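Local coordinates for ThiJ/PfpI domain protein (Brachyspira murdochii, PDB 4HCJ), which is of uncharacterised function but belongs to the DJ-1/PfpI family, binds magnesium ions and is probably a hydrolase, at residues 17-21 / 22-26. Sequence-based numbering, arbitrary orientation. Where two conformers were deposited one is given.
Sequences QNFQD and EEYFE
Phe19 presents the CE1 corner of its ring to two aromatic residues of the following helix: CE2 of Phe25 lies at the edge of the Phe19 ring, near its plane, 4.0 Å from CE1, while Tyr24 CB comes in obliquely at 3.8 Å from the same CE1. One face of the Phe25 ring is covered by Tyr24 CD2, and Asp21 CB lies in plane at the edge of that ring, 3.9 Å from Phe25 CD2. The Phe19 and Tyr24 rings stand steeply to each other, their planes 78° apart. With CG set between its own backbone N and carbonyl carbon (chi1 68°), Phe19 can reach the first turn of the helix from the loop. Ala48 touches Phe19, and Tyr12 meets Tyr24 edge-to-face, joining the aromatic group to the sheet.

Residues 22-26 lie in the first turns of helix 21-33, which follows strand 9-13 in the alpha-beta-alpha sandwich of the DJ-1/PfpI family, and Gln20 is its N-cap residue. Asp21 O accepts from Phe25 N at 2.8 Å, whereas the bond from Tyr24 N to Gln20 O is weak. Bent at chi2, the Gln20 side chain turns its amide toward Glu22, and NE2 donates to the syn lone pair of Glu22 OE1 at 2.9 Å, within the amide plane and nearly straight (173°). Its CB and CG also lie against the Glu23 carboxylate, CB 3.5 Å from OE1. An alanine at Gln20 would remove that amide and is likely to leave Glu22 OE1 without this donor and its carboxylate freer to turn. Glu23 OE1 accepts from Gly77 N, and the Asp21 carboxylate takes the backbone N-H groups of Leu52 and Gly54.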
ATOM      1  N   GLN A  17     -10.912  -1.224  10.335  0.61  8.68           N
ATOM      2  CA  GLN A  17     -12.172  -0.557  10.065  0.61  9.21           C
ATOM      3  C   GLN A  17     -11.903   0.713   9.292  0.61  8.23           C
ATOM      4  O   GLN A  17     -10.909   1.402   9.525  0.61  9.02           O
ATOM      5  CB  GLN A  17     -12.920  -0.243  11.352  0.61 11.09           C
ATOM      6  CG  GLN A  17     -12.925  -1.390  12.379  0.61 11.80           C
ATOM      7  CD  GLN A  17     -13.741  -2.636  11.993  0.61 12.76           C
ATOM      8  OE1 GLN A  17     -14.423  -2.663  10.983  0.61 14.58           O
ATOM      9  NE2 GLN A  17     -13.611  -3.678  12.784  0.61 13.98           N
ATOM     10  N   ASN A  18     -12.797   1.002   8.361  1.00  7.63           N
ATOM     11  CA  ASN A  18     -12.763   2.220   7.571  1.00  7.70           C
ATOM     12  C   ASN A  18     -11.578   2.343   6.630  1.00  6.91           C
ATOM     13  O   ASN A  18     -11.157   3.452   6.293  1.00  7.19           O
ATOM     14  CB  ASN A  18     -12.915   3.457   8.452  1.00  9.87           C
ATOM     15  CG  ASN A  18     -14.263   3.495   9.110  1.00 14.10           C
ATOM     16  OD1 ASN A  18     -15.256   3.055   8.530  1.00 14.01           O
ATOM     17  ND2 ASN A  18     -14.309   3.961  10.343  1.00 19.75           N
ATOM     18  N   PHE A  19     -11.078   1.205   6.138  1.00  7.04           N
ATOM     19  CA  PHE A  19     -10.196   1.243   4.983  1.00  6.53           C
ATOM     20  C   PHE A  19     -10.998   1.672   3.745  1.00  6.56           C
ATOM     21  O   PHE A  19     -12.224   1.570   3.694  1.00  6.78           O
ATOM     22  CB  PHE A  19      -9.500  -0.106   4.769  1.00  7.03           C
ATOM     23  CG  PHE A  19     -10.425  -1.237   4.344  1.00  6.70           C
ATOM     24  CD1 PHE A  19     -10.723  -1.448   3.001  1.00  7.03           C
ATOM     25  CD2 PHE A  19     -10.994  -2.082   5.290  1.00  7.42           C
ATOM     26  CE1 PHE A  19     -11.566  -2.483   2.603  1.00  7.36           C
ATOM     27  CE2 PHE A  19     -11.840  -3.121   4.902  1.00  7.28           C
ATOM     28  CZ  PHE A  19     -12.133  -3.318   3.560  1.00  7.38           C
ATOM     29  N   GLN A  20     -10.285   2.160   2.737  1.00  6.14           N
ATOM     30  CA  GLN A  20     -10.937   2.656   1.536  1.00  6.45           C
ATOM     31  C   GLN A  20     -11.329   1.493   0.631  1.00  6.41           C
ATOM     32  O   GLN A  20     -10.466   0.865   0.011  1.00  6.81           O
ATOM     33  CB  GLN A  20     -10.018   3.634   0.797  1.00  6.80           C
ATOM     34  CG  GLN A  20     -10.725   4.416  -0.288  1.00  7.38           C
ATOM     35  CD  GLN A  20     -11.682   5.435   0.275  1.00  7.81           C
ATOM     36  OE1 GLN A  20     -11.299   6.253   1.115  1.00  8.74           O
ATOM     37  NE2 GLN A  20     -12.942   5.368  -0.146  1.00  9.50           N
ATOM     38  N   ASP A  21     -12.629   1.203   0.552  1.00  6.62           N
ATOM     39  CA  ASP A  21     -13.082   0.002  -0.143  1.00  7.41           C
ATOM     40  C   ASP A  21     -12.521  -0.125  -1.555  1.00  7.20           C
ATOM     41  O   ASP A  21     -12.030  -1.188  -1.934  1.00  7.74           O
ATOM     42  CB  ASP A  21     -14.620  -0.045  -0.234  1.00  7.87           C
ATOM     43  CG  ASP A  21     -15.305  -0.052   1.114  1.00  7.94           C
ATOM     44  OD1 ASP A  21     -16.171  -0.931   1.336  1.00  8.69           O
ATOM     45  OD2 ASP A  21     -14.999   0.838   1.932  1.00  7.76           O
ATOM     46  N   GLU A  22     -12.613   0.934  -2.355  1.00  7.07           N
ATOM     47  CA  GLU A  22     -12.266   0.792  -3.763  1.00  7.78           C
ATOM     48  C   GLU A  22     -10.798   0.447  -3.926  1.00  7.03           C
ATOM     49  O   GLU A  22     -10.407  -0.332  -4.794  1.00  6.92           O
ATOM     50  CB  GLU A  22     -12.531   2.096  -4.515  1.00  9.58           C
ATOM     51  CG  GLU A  22     -13.950   2.611  -4.428  1.00 10.95           C
ATOM     52  CD  GLU A  22     -14.147   3.654  -3.332  1.00 10.06           C
ATOM     53  OE1 GLU A  22     -13.548   3.523  -2.235  1.00  9.26           O
ATOM     54  OE2 GLU A  22     -14.906   4.626  -3.571  1.00 10.92           O
ATOM     55  N   GLU A  23      -9.970   1.061  -3.092  1.00  6.62           N
ATOM     56  CA  GLU A  23      -8.526   0.858  -3.192  1.00  6.72           C
ATOM     57  C   GLU A  23      -8.174  -0.598  -2.973  1.00  6.91           C
ATOM     58  O   GLU A  23      -7.318  -1.147  -3.682  1.00  8.02           O
ATOM     59  CB  GLU A  23      -7.785   1.741  -2.184  1.00  6.44           C
ATOM     60  CG  GLU A  23      -7.918   3.237  -2.455  1.00  6.45           C
ATOM     61  CD  GLU A  23      -7.306   4.110  -1.376  1.00  6.54           C
ATOM     62  OE1 GLU A  23      -6.734   3.559  -0.421  1.00  6.89           O
ATOM     63  OE2 GLU A  23      -7.398   5.359  -1.490  1.00  7.55           O
ATOM     64  N   TYR A  24      -8.837  -1.231  -2.001  1.00  6.07           N
ATOM     65  CA  TYR A  24      -8.630  -2.638  -1.729  1.00  6.36           C
ATOM     66  C   TYR A  24      -9.308  -3.534  -2.775  1.00  6.26           C
ATOM     67  O   TYR A  24      -8.638  -4.337  -3.437  1.00  6.36           O
ATOM     68  CB  TYR A  24      -9.124  -2.998  -0.313  1.00  6.66           C
ATOM     69  CG  TYR A  24      -9.085  -4.491  -0.051  1.00  6.28           C
ATOM     70  CD1 TYR A  24      -7.873  -5.173   0.103  1.00  6.75           C
ATOM     71  CD2 TYR A  24     -10.263  -5.224   0.025  1.00  6.56           C
ATOM     72  CE1 TYR A  24      -7.845  -6.533   0.320  1.00  6.94           C
ATOM     73  CE2 TYR A  24     -10.241  -6.589   0.254  1.00  6.88           C
ATOM     74  CZ  TYR A  24      -9.030  -7.239   0.402  1.00  7.10           C
ATOM     75  OH  TYR A  24      -9.025  -8.593   0.636  1.00  8.09           O
ATOM     76  N   PHE A  25     -10.627  -3.440  -2.908  1.00  6.42           N
ATOM     77  CA  PHE A  25     -11.352  -4.404  -3.735  1.00  6.80           C
ATOM     78  C   PHE A  25     -10.996  -4.308  -5.220  1.00  6.33           C
ATOM     79  O   PHE A  25     -10.872  -5.336  -5.895  1.00  6.96           O
ATOM     80  CB  PHE A  25     -12.868  -4.290  -3.522  1.00  7.36           C
ATOM     81  CG  PHE A  25     -13.315  -4.711  -2.146  1.00  7.90           C
ATOM     82  CD1 PHE A  25     -13.305  -6.053  -1.764  1.00  8.16           C
ATOM     83  CD2 PHE A  25     -13.738  -3.755  -1.225  1.00  8.89           C
ATOM     84  CE1 PHE A  25     -13.707  -6.427  -0.482  1.00  9.04           C
ATOM     85  CE2 PHE A  25     -14.146  -4.126   0.057  1.00  9.90           C
ATOM     86  CZ  PHE A  25     -14.125  -5.460   0.425  1.00  9.83           C
ATOM     87  N   GLU A  26     -10.839  -3.093  -5.738  0.54  6.29           N
ATOM     88  CA  GLU A  26     -10.534  -2.950  -7.158  0.54  6.48           C
ATOM     89  C   GLU A  26      -9.112  -3.388  -7.476  0.54  6.09           C
ATOM     90  O   GLU A  26      -8.861  -3.997  -8.515  0.54  6.74           O
ATOM     91  CB  GLU A  26     -10.793  -1.523  -7.642  0.54  7.08           C
ATOM     92  CG  GLU A  26     -12.257  -1.123  -7.530  0.54  8.37           C
ATOM     93  CD  GLU A  26     -12.533   0.305  -7.985  0.54  9.68           C
ATOM     94  OE1 GLU A  26     -11.610   0.956  -8.515  0.54 10.60           O
ATOM     95  OE2 GLU A  26     -13.674   0.780  -7.822  0.54 11.89           O
TER